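Local coordinates for protein metagenomic carboxyl esterase MGS0156 (Uncultured organism, PDB 5D8M) that probably hydrolyses carboxylic esters with a catalytic triad carried on an alpha/beta-hydrolase fold, at residues G277-A281 against A282-I286; V23-L27 against A28-D32; P295-D298 against H299-A303; P325-L328 against E329-R333. One frame throughout, in Å; residues are numbered along the deposited sequence.

Contact 1. Residues G277-A281 against A282-I286; sequences GLVIA and ADAII
Ile-280 and Asp-283 meet where the chain winds into a short 3-10 turn, their side chains lying next to each other and pointing the same way. The backbone closes the turn first: Asp-283 N donates to Ile-280 O at 2.8 Å, and one residue on, Ala-284 N donates to Ala-281 O at 3.0 Å. Both are i to i+3 bonds, as in a 3-10 turn. The carboxylate of Asp-283 is laid alongside the isoleucine because its CG sits beside the backbone N (chi1 -64°); OD2 then comes to 4.0 Å from Ile-280 CB. On the other side of the turn, Val-279 CG1, swung anti to its own backbone N, touches Ala-284 CB at 3.7 Å.

A water ties the two parts again. This water accepts from Ile-280 N and donates to Asp-283 OD2 at 2.7 Å, and that same oxygen forms a salt bridge with Arg-227. A leucine in place of Asp-283 would probably leave Arg-227 without its carboxylate mate and the water without its acceptor. Further out, Asp-276 OD1 accepts from the backbone N of both Leu-278 and Val-279 and so positions the approach to the turn. The whole piece belongs to the connection between helix 262-269 and strand 290-293; Arg-227 reaches it from the start of helix 227-236, and Ile-286 N is bonded to Ser-247 OG on strand 244-248.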
loop_
_atom_site.group_PDB
_atom_site.type_symbol
_atom_site.label_atom_id
_atom_site.label_comp_id
_atom_site.label_asym_id
_atom_site.label_seq_id
_atom_site.Cartn_x
_atom_site.Cartn_y
_atom_site.Cartn_z
ATOM N N GLY A 277 -9.208 2.108 8.177
ATOM C CA GLY A 277 -9.867 0.958 8.750
ATOM C C GLY A 277 -8.865 0.056 9.435
ATOM O O GLY A 277 -9.185 -0.535 10.457
ATOM N N LEU A 278 -7.648 -0.044 8.893
ATOM C CA LEU A 278 -6.658 -0.990 9.422
ATOM C C LEU A 278 -5.318 -0.306 9.685
ATOM O O LEU A 278 -4.589 -0.701 10.588
ATOM C CB LEU A 278 -6.463 -2.198 8.471
ATOM C CG LEU A 278 -7.706 -3.105 8.266
ATOM C CD1 LEU A 278 -7.432 -4.255 7.300
ATOM C CD2 LEU A 278 -8.204 -3.657 9.601
ATOM N N VAL A 279 -5.014 0.726 8.906
ATOM C CA VAL A 279 -3.756 1.476 9.049
ATOM C C VAL A 279 -4.039 2.965 9.281
ATOM O O VAL A 279 -4.802 3.571 8.542
ATOM C CB VAL A 279 -2.858 1.314 7.780
ATOM C CG1 VAL A 279 -1.484 2.007 7.966
ATOM C CG2 VAL A 279 -2.692 -0.173 7.431
ATOM N N ILE A 280 -3.435 3.537 10.316
ATOM C CA ILE A 280 -3.405 4.996 10.551
ATOM C C ILE A 280 -2.499 5.728 9.528
ATOM O O ILE A 280 -1.394 5.264 9.225
ATOM C CB ILE A 280 -2.910 5.283 11.995
ATOM C CG1 ILE A 280 -3.825 4.595 13.030
ATOM C CG2 ILE A 280 -2.798 6.778 12.257
ATOM C CD1 ILE A 280 -3.248 4.542 14.437
ATOM N N ALA A 281 -2.943 6.875 9.015
ATOM C CA ALA A 281 -2.228 7.531 7.918
ATOM C C ALA A 281 -0.782 7.896 8.294
ATOM O O ALA A 281 0.133 7.682 7.499
ATOM C CB ALA A 281 -2.968 8.766 7.468
ATOM N N ALA A 282 -0.571 8.382 9.511
ATOM C CA ALA A 282 0.776 8.683 10.006
ATOM C C ALA A 282 1.688 7.434 10.155
ATOM O O ALA A 282 2.901 7.562 10.299
ATOM C CB ALA A 282 0.689 9.447 11.356
ATOM N N ASP A 283 1.105 6.247 10.078
ATOM C CA ASP A 283 1.830 4.986 10.162
ATOM C C ASP A 283 2.065 4.385 8.778
ATOM O O ASP A 283 2.528 3.248 8.668
ATOM C CB ASP A 283 1.054 3.964 10.996
ATOM C CG ASP A 283 0.895 4.375 12.462
ATOM O OD1 ASP A 283 1.245 5.532 12.807
ATOM O OD2 ASP A 283 0.402 3.531 13.261
ATOM N N ALA A 284 1.737 5.143 7.737
ATOM C CA ALA A 284 1.680 4.593 6.389
ATOM C C ALA A 284 2.560 5.363 5.423
ATOM O O ALA A 284 2.344 5.334 4.191
ATOM C CB ALA A 284 0.217 4.582 5.877
ATOM N N ILE A 285 3.548 6.061 5.975
ATOM C CA ILE A 285 4.418 6.864 5.152
ATOM C C ILE A 285 5.869 6.461 5.369
ATOM O O ILE A 285 6.375 6.487 6.499
ATOM C CB ILE A 285 4.208 8.361 5.448
ATOM C CG1 ILE A 285 2.747 8.729 5.104
ATOM C CG2 ILE A 285 5.198 9.215 4.623
ATOM C CD1 ILE A 285 2.294 10.074 5.646
ATOM N N ILE A 286 6.531 6.078 4.281
ATOM C CA ILE A 286 7.942 5.707 4.336
ATOM C C ILE A 286 8.816 6.944 4.604
ATOM O O ILE A 286 8.837 7.880 3.803
ATOM C CB ILE A 286 8.390 5.027 3.019
ATOM C CG1 ILE A 286 7.516 3.783 2.728
ATOM C CG2 ILE A 286 9.911 4.743 3.051
ATOM C CD1 ILE A 286 7.761 3.124 1.301
HETATM O O HOH W 1 -1.391 2.056 11.793
#

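Contact 2. Residues V23-L27 against A28-D32; sequences VPAGL and AGIQD
Ile-30 folds back over Ala-25, and this pair forms the close-packed side of the turn. Ala-25 CB and Ile-30 CB are 3.9 Å apart. Ile-30 CG1, placed beside its backbone N (chi1 -55°), comes within 3.4 Å of Ala-25 O. That carbonyl oxygen is also the polar centre: Ala-28 N donates to Ala-25 O at 2.9 Å, and Ile-30 N adds a weak bond to it at 3.3 Å. Gly-29 N bonds to Gly-26 O, also at 3.3 Å.

Together the bonds from Ile-30 back to Ala-25 and from Gly-29 back to Gly-26 have the pattern of a Schellman motif, here ending the 3-10 segment 25-27 and sealed by the characteristic apolar touch between Ala-25 and Ile-30. Gly-29 takes the left-handed backbone conformation (phi 70°) that the motif requires and that glycine adopts readily. The chain leaves it directly into strand 31-32, an outermost strand of the parallel sheet, where Gln-31 makes backbone bonds with Gly-289 and Leu-291, and Ile-30 rests on Leu-291 of strand 290-293.

The other side is looser. Val-23 CG2 reaches Ala-28 CB only at 4.1 Å, a slacker apolar touch between two partly exposed residues. Pro-24, Gly-26, Leu-27 and Gly-29 face solvent round the outside of the turn; Leu-27 N is nevertheless held by Pro-24 O at 2.9 Å.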
loop_
_atom_site.group_PDB
_atom_site.type_symbol
_atom_site.label_atom_id
_atom_site.label_comp_id
_atom_site.label_asym_id
_atom_site.label_seq_id
_atom_site.Cartn_x
_atom_site.Cartn_y
_atom_site.Cartn_z
ATOM N N VAL A 23 5.798 13.400 14.128
ATOM C CA VAL A 23 6.300 14.715 13.686
ATOM C C VAL A 23 5.666 15.159 12.375
ATOM O O VAL A 23 5.208 14.329 11.608
ATOM C CB VAL A 23 7.837 14.717 13.484
ATOM C CG1 VAL A 23 8.545 14.615 14.801
ATOM C CG2 VAL A 23 8.241 13.575 12.574
ATOM N N PRO A 24 5.642 16.473 12.124
ATOM C CA PRO A 24 5.292 16.964 10.786
ATOM C C PRO A 24 6.180 16.281 9.744
ATOM O O PRO A 24 7.374 16.086 10.027
ATOM C CB PRO A 24 5.616 18.457 10.844
ATOM C CG PRO A 24 5.583 18.811 12.299
ATOM C CD PRO A 24 5.945 17.561 13.073
ATOM N N ALA A 25 5.629 15.966 8.574
ATOM C CA ALA A 25 6.335 15.135 7.601
ATOM C C ALA A 25 7.702 15.722 7.252
ATOM O O ALA A 25 8.678 14.983 7.131
ATOM C CB ALA A 25 5.484 14.940 6.332
ATOM N N GLY A 26 7.762 17.046 7.140
ATOM C CA GLY A 26 8.984 17.747 6.788
ATOM C C GLY A 26 10.142 17.381 7.697
ATOM O O GLY A 26 11.281 17.273 7.250
ATOM N N LEU A 27 9.840 17.141 8.972
ATOM C CA LEU A 27 10.871 16.847 9.965
ATOM C C LEU A 27 11.371 15.414 9.904
ATOM O O LEU A 27 12.327 15.065 10.593
ATOM C CB LEU A 27 10.346 17.127 11.373
ATOM C CG LEU A 27 10.637 18.493 11.965
ATOM C CD1 LEU A 27 10.238 19.582 11.001
ATOM C CD2 LEU A 27 9.908 18.651 13.298
ATOM N N ALA A 28 10.720 14.565 9.121
ATOM C CA ALA A 28 11.254 13.220 8.910
ATOM C C ALA A 28 11.779 13.047 7.490
ATOM O O ALA A 28 11.789 11.935 6.947
ATOM C CB ALA A 28 10.199 12.176 9.216
ATOM N N GLY A 29 12.188 14.154 6.876
ATOM C CA GLY A 29 12.796 14.119 5.558
ATOM C C GLY A 29 11.868 13.773 4.407
ATOM O O GLY A 29 12.304 13.274 3.378
ATOM N N ILE A 30 10.583 14.049 4.562
ATOM C CA ILE A 30 9.630 13.678 3.522
ATOM C C ILE A 30 9.478 14.785 2.505
ATOM O O ILE A 30 9.234 15.925 2.887
ATOM C CB ILE A 30 8.244 13.352 4.105
ATOM C CG1 ILE A 30 8.360 12.263 5.166
ATOM C CG2 ILE A 30 7.285 12.903 3.018
ATOM C CD1 ILE A 30 8.948 11.035 4.641
ATOM N N GLN A 31 9.600 14.443 1.222
ATOM C CA GLN A 31 9.339 15.389 0.149
ATOM C C GLN A 31 7.845 15.451 -0.129
ATOM O O GLN A 31 7.187 14.411 -0.244
ATOM C CB GLN A 31 10.084 15.001 -1.130
ATOM C CG GLN A 31 11.576 14.824 -0.971
ATOM C CD GLN A 31 12.246 14.405 -2.282
ATOM O OE1 GLN A 31 11.706 14.619 -3.383
ATOM N NE2 GLN A 31 13.426 13.803 -2.169
ATOM N N ASP A 32 7.311 16.663 -0.243
ATOM C CA ASP A 32 5.876 16.842 -0.454
ATOM C C ASP A 32 5.521 16.837 -1.944
ATOM O O ASP A 32 5.678 17.835 -2.613
ATOM C CB ASP A 32 5.403 18.149 0.196
ATOM C CG ASP A 32 3.886 18.202 0.374
ATOM O OD1 ASP A 32 3.174 17.428 -0.310
ATOM O OD2 ASP A 32 3.407 19.011 1.205
#

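Contact 3. Residues P295-D298 against H299-A303; sequences PNAD and HLAVA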
loop_
_atom_site.group_PDB
_atom_site.type_symbol
_atom_site.label_atom_id
_atom_site.label_comp_id
_atom_site.label_asym_id
_atom_site.label_seq_id
_atom_site.Cartn_x
_atom_site.Cartn_y
_atom_site.Cartn_z
ATOM N N PRO A 295 -5.490 9.132 -0.752
ATOM C CA PRO A 295 -6.683 8.637 -1.445
ATOM C C PRO A 295 -7.885 8.593 -0.532
ATOM O O PRO A 295 -7.774 8.103 0.580
ATOM C CB PRO A 295 -6.293 7.227 -1.863
ATOM C CG PRO A 295 -4.786 7.274 -1.968
ATOM C CD PRO A 295 -4.360 8.180 -0.844
ATOM N N ASN A 296 -9.007 9.109 -1.011
ATOM C CA ASN A 296 -10.266 9.093 -0.287
ATOM C C ASN A 296 -10.946 7.734 -0.462
ATOM O O ASN A 296 -11.810 7.552 -1.317
ATOM C CB ASN A 296 -11.180 10.233 -0.789
ATOM C CG ASN A 296 -12.371 10.463 0.115
ATOM O OD1 ASN A 296 -12.663 9.645 1.016
ATOM N ND2 ASN A 296 -13.091 11.566 -0.128
ATOM N N ALA A 297 -10.546 6.778 0.361
ATOM C CA ALA A 297 -10.872 5.388 0.131
ATOM C C ALA A 297 -10.498 4.627 1.393
ATOM O O ALA A 297 -9.561 5.043 2.098
ATOM C CB ALA A 297 -10.069 4.841 -1.107
ATOM N N ASP A 298 -11.158 3.500 1.663
ATOM C CA ASP A 298 -10.764 2.716 2.825
ATOM C C ASP A 298 -9.654 1.749 2.390
ATOM O O ASP A 298 -9.243 1.743 1.236
ATOM C CB ASP A 298 -11.978 1.992 3.488
ATOM C CG ASP A 298 -12.632 0.913 2.584
ATOM O OD1 ASP A 298 -11.931 0.254 1.775
ATOM O OD2 ASP A 298 -13.858 0.671 2.734
ATOM N N HIS A 299 -9.164 0.957 3.331
ATOM C CA HIS A 299 -8.004 0.100 3.112
ATOM C C HIS A 299 -8.115 -0.788 1.877
ATOM O O HIS A 299 -7.145 -0.963 1.146
ATOM C CB HIS A 299 -7.784 -0.768 4.354
ATOM C CG HIS A 299 -6.471 -1.479 4.363
ATOM N ND1 HIS A 299 -5.269 -0.817 4.508
ATOM C CD2 HIS A 299 -6.168 -2.796 4.236
ATOM C CE1 HIS A 299 -4.286 -1.699 4.490
ATOM N NE2 HIS A 299 -4.803 -2.902 4.320
ATOM N N LEU A 300 -9.297 -1.347 1.639
ATOM C CA LEU A 300 -9.467 -2.282 0.523
ATOM C C LEU A 300 -9.800 -1.582 -0.788
ATOM O O LEU A 300 -9.311 -1.951 -1.865
ATOM C CB LEU A 300 -10.551 -3.302 0.880
ATOM C CG LEU A 300 -10.126 -4.217 2.019
ATOM C CD1 LEU A 300 -11.273 -5.188 2.342
ATOM C CD2 LEU A 300 -8.849 -4.984 1.673
ATOM N N ALA A 301 -10.584 -0.527 -0.710
ATOM C CA ALA A 301 -11.001 0.172 -1.932
ATOM C C ALA A 301 -9.821 0.763 -2.701
ATOM O O ALA A 301 -9.830 0.830 -3.925
ATOM C CB ALA A 301 -12.006 1.271 -1.591
ATOM N N VAL A 302 -8.791 1.199 -1.992
ATOM C CA VAL A 302 -7.694 1.883 -2.674
ATOM C C VAL A 302 -6.899 0.931 -3.591
ATOM O O VAL A 302 -6.203 1.388 -4.498
ATOM C CB VAL A 302 -6.771 2.584 -1.621
ATOM C CG1 VAL A 302 -5.943 1.541 -0.815
ATOM C CG2 VAL A 302 -5.878 3.633 -2.288
ATOM N N ALA A 303 -7.045 -0.389 -3.437
ATOM C CA ALA A 303 -6.135 -1.285 -4.149
ATOM C C ALA A 303 -6.656 -2.673 -4.515
ATOM O O ALA A 303 -6.114 -3.298 -5.417
ATOM C CB ALA A 303 -4.843 -1.449 -3.327
#
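The backbone turns helically through 299-302 without the regular bonds of a helix, the closest to one being a weak bond from Val-302 N to Asp-298 O at 3.3 Å. Combined with the side chain of Asp-298, this makes an Asx motif on the loop that carries the probable catalytic histidine of an alpha/beta hydrolase. Asp-298 CG lies between its backbone N and carbonyl carbon (chi1 65°), which folds the carboxylate forward over the turn. Its OD1 takes a straight bond from Ala-301 N (2.9 Å, 166°), the N-H coming almost head-on to the oxygen, and a weak one from Leu-300 N at 3.1 Å. The second oxygen, OD2, accepts from Ser-258 N, so both ends of this buried carboxylate are held.

Replacing Asp-298 with alanine is likely to take from Ala-301 N and Ser-258 N their carboxylate partner, so that the turn presenting His-299 is held less firmly.

The His-299 ring heads off the turn, its ND1 bonded to Asp-276 OD2 and its NE2 weakly to Ser-158 OG, consistent with a Ser-His-Asp triad. Behind the turn the packing is apolar: Ala-297 CB touches Val-302 CB at 4.0 Å and Ala-301 CB at 4.1 Å. Val-302 CG2, anti to the backbone N, slants across the proline ring and meets Pro-295 CB at 3.6 Å and Pro-295 CG at 3.8 Å.

Contact 4. Residues P325-L328 against E329-R333; sequences PALL and EAIAR
Ile-331 packs back on Leu-327 and Leu-328 one turn earlier in helix 324-338, the C-terminal alpha-helix lying against the sheet of the alpha/beta-hydrolase fold. The backbone is regular: Glu-329, Ala-330, Ile-331 and Ala-332 donate in turn to the carbonyls of Pro-325, Ala-326, Leu-327 and Leu-328, Ile-331 N reaching Leu-327 O at 2.9 Å.

From CB outward, the isoleucine runs back along the preceding turn. Its CB rests 3.5 Å from Leu-328 O. CG1, beside the backbone N (chi1 -70°), comes within 3.2 Å of Leu-327 O, beyond the oxygen that the same residue's N-H is bonded to. Ile-331 CD1 stays 3.5 Å from Leu-327 O. It then lies 4.2 Å from Leu-327 CG, where the two side chains cross at a slant, and reaches Leu-328 CD1 more loosely at 4.5 Å. Both Leu-327 and Ile-331 bear on Leu-248 of strand 244-248, so this flank of the helix faces the sheet.

Another flank carries the charged pair. Helices 34-48 and 111-116 border it, with Ile-44 and Val-114 touching Glu-329. Glu-329 CB passes 3.4 Å from Pro-325 O, and its extended chain delivers the carboxylate to Arg-333 one turn on, while OE1 bonds to His-48 NE2. Arg-333 NH1 meets Gly-81 O. The guanidinium presents NE and NH2 along one edge, with OE2 nearly in its plane: Arg-333 NE donates to the anti lone pair of Glu-329 OE2 at 2.9 Å, and Arg-333 NH2 reaches the same oxygen from above the carboxylate plane.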
loop_
_atom_site.group_PDB
_atom_site.type_symbol
_atom_site.label_atom_id
_atom_site.label_comp_id
_atom_site.label_asym_id
_atom_site.label_seq_id
_atom_site.Cartn_x
_atom_site.Cartn_y
_atom_site.Cartn_z
ATOM N N PRO A 325 -7.727 2.314 -11.396
ATOM C CA PRO A 325 -6.926 2.457 -12.619
ATOM C C PRO A 325 -6.276 3.820 -12.738
ATOM O O PRO A 325 -5.092 3.899 -13.083
ATOM C CB PRO A 325 -7.946 2.261 -13.746
ATOM C CG PRO A 325 -9.040 1.404 -13.109
ATOM C CD PRO A 325 -9.127 1.947 -11.710
ATOM N N ALA A 326 -7.033 4.876 -12.448
ATOM C CA ALA A 326 -6.477 6.219 -12.529
ATOM C C ALA A 326 -5.359 6.385 -11.508
ATOM O O ALA A 326 -4.320 6.999 -11.806
ATOM C CB ALA A 326 -7.544 7.249 -12.313
ATOM N N LEU A 327 -5.568 5.834 -10.309
ATOM C CA LEU A 327 -4.567 5.905 -9.247
ATOM C C LEU A 327 -3.267 5.230 -9.667
ATOM O O LEU A 327 -2.200 5.807 -9.486
ATOM C CB LEU A 327 -5.079 5.259 -7.950
ATOM C CG LEU A 327 -4.154 5.376 -6.719
ATOM C CD1 LEU A 327 -4.150 6.815 -6.133
ATOM C CD2 LEU A 327 -4.569 4.361 -5.627
ATOM N N LEU A 328 -3.358 4.011 -10.213
ATOM C CA LEU A 328 -2.167 3.264 -10.597
ATOM C C LEU A 328 -1.451 3.941 -11.778
ATOM O O LEU A 328 -0.225 4.008 -11.803
ATOM C CB LEU A 328 -2.518 1.824 -10.959
ATOM C CG LEU A 328 -1.348 0.861 -11.174
ATOM C CD1 LEU A 328 -0.536 0.721 -9.876
ATOM C CD2 LEU A 328 -1.850 -0.518 -11.653
ATOM N N GLU A 329 -2.218 4.422 -12.759
ATOM C CA GLU A 329 -1.626 5.170 -13.845
ATOM C C GLU A 329 -0.939 6.458 -13.364
ATOM O O GLU A 329 0.165 6.781 -13.816
ATOM C CB GLU A 329 -2.681 5.489 -14.914
ATOM C CG GLU A 329 -2.049 6.043 -16.184
ATOM C CD GLU A 329 -3.059 6.599 -17.184
ATOM O OE1 GLU A 329 -4.224 6.103 -17.244
ATOM O OE2 GLU A 329 -2.688 7.553 -17.911
ATOM N N ALA A 330 -1.568 7.187 -12.444
ATOM C CA ALA A 330 -0.945 8.382 -11.886
ATOM C C ALA A 330 0.356 8.033 -11.157
ATOM O O ALA A 330 1.365 8.742 -11.287
ATOM C CB ALA A 330 -1.928 9.124 -10.927
ATOM N N ILE A 331 0.331 6.944 -10.395
ATOM C CA ILE A 331 1.540 6.484 -9.722
ATOM C C ILE A 331 2.662 6.245 -10.743
ATOM O O ILE A 331 3.752 6.796 -10.583
ATOM C CB ILE A 331 1.281 5.190 -8.920
ATOM C CG1 ILE A 331 0.406 5.483 -7.693
ATOM C CG2 ILE A 331 2.604 4.466 -8.552
ATOM C CD1 ILE A 331 -0.165 4.198 -7.100
ATOM N N ALA A 332 2.385 5.444 -11.773
ATOM C CA ALA A 332 3.368 5.137 -12.815
ATOM C C ALA A 332 3.921 6.390 -13.480
ATOM O O ALA A 332 5.114 6.479 -13.729
ATOM C CB ALA A 332 2.756 4.199 -13.897
ATOM N N ARG A 333 3.046 7.334 -13.814
ATOM C CA ARG A 333 3.468 8.548 -14.501
ATOM C C ARG A 333 4.261 9.480 -13.585
ATOM O O ARG A 333 5.213 10.119 -14.041
ATOM C CB ARG A 333 2.260 9.291 -15.095
ATOM C CG ARG A 333 1.597 8.520 -16.254
ATOM C CD ARG A 333 0.770 9.454 -17.097
ATOM N NE ARG A 333 -0.112 8.766 -18.035
ATOM C CZ ARG A 333 0.223 8.426 -19.275
ATOM N NH1 ARG A 333 1.446 8.688 -19.752
ATOM N NH2 ARG A 333 -0.676 7.829 -20.039
#

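In the fold
From the N terminus the order is contact 2, contact 1, contact 3, contact 4; each is local, the first three turns in loops and contact 4 part of a helix, and each closes before the next opens, so none nests or crosses. Contact 2 leads into edge strand 31-32, contact 1 lies before strand 290-293, contact 3 follows that strand, and contact 4 sits in the last helix. They touch in a row. Ile-30 CD1 of contact 2 packs at 3.3 Å against Ile-286 O of contact 1, Leu-278 CD1 of contact 1 against His-299 CD2 of contact 3 at 3.6 Å, and Val-302 O of contact 3 against Leu-327 CD2 of contact 4.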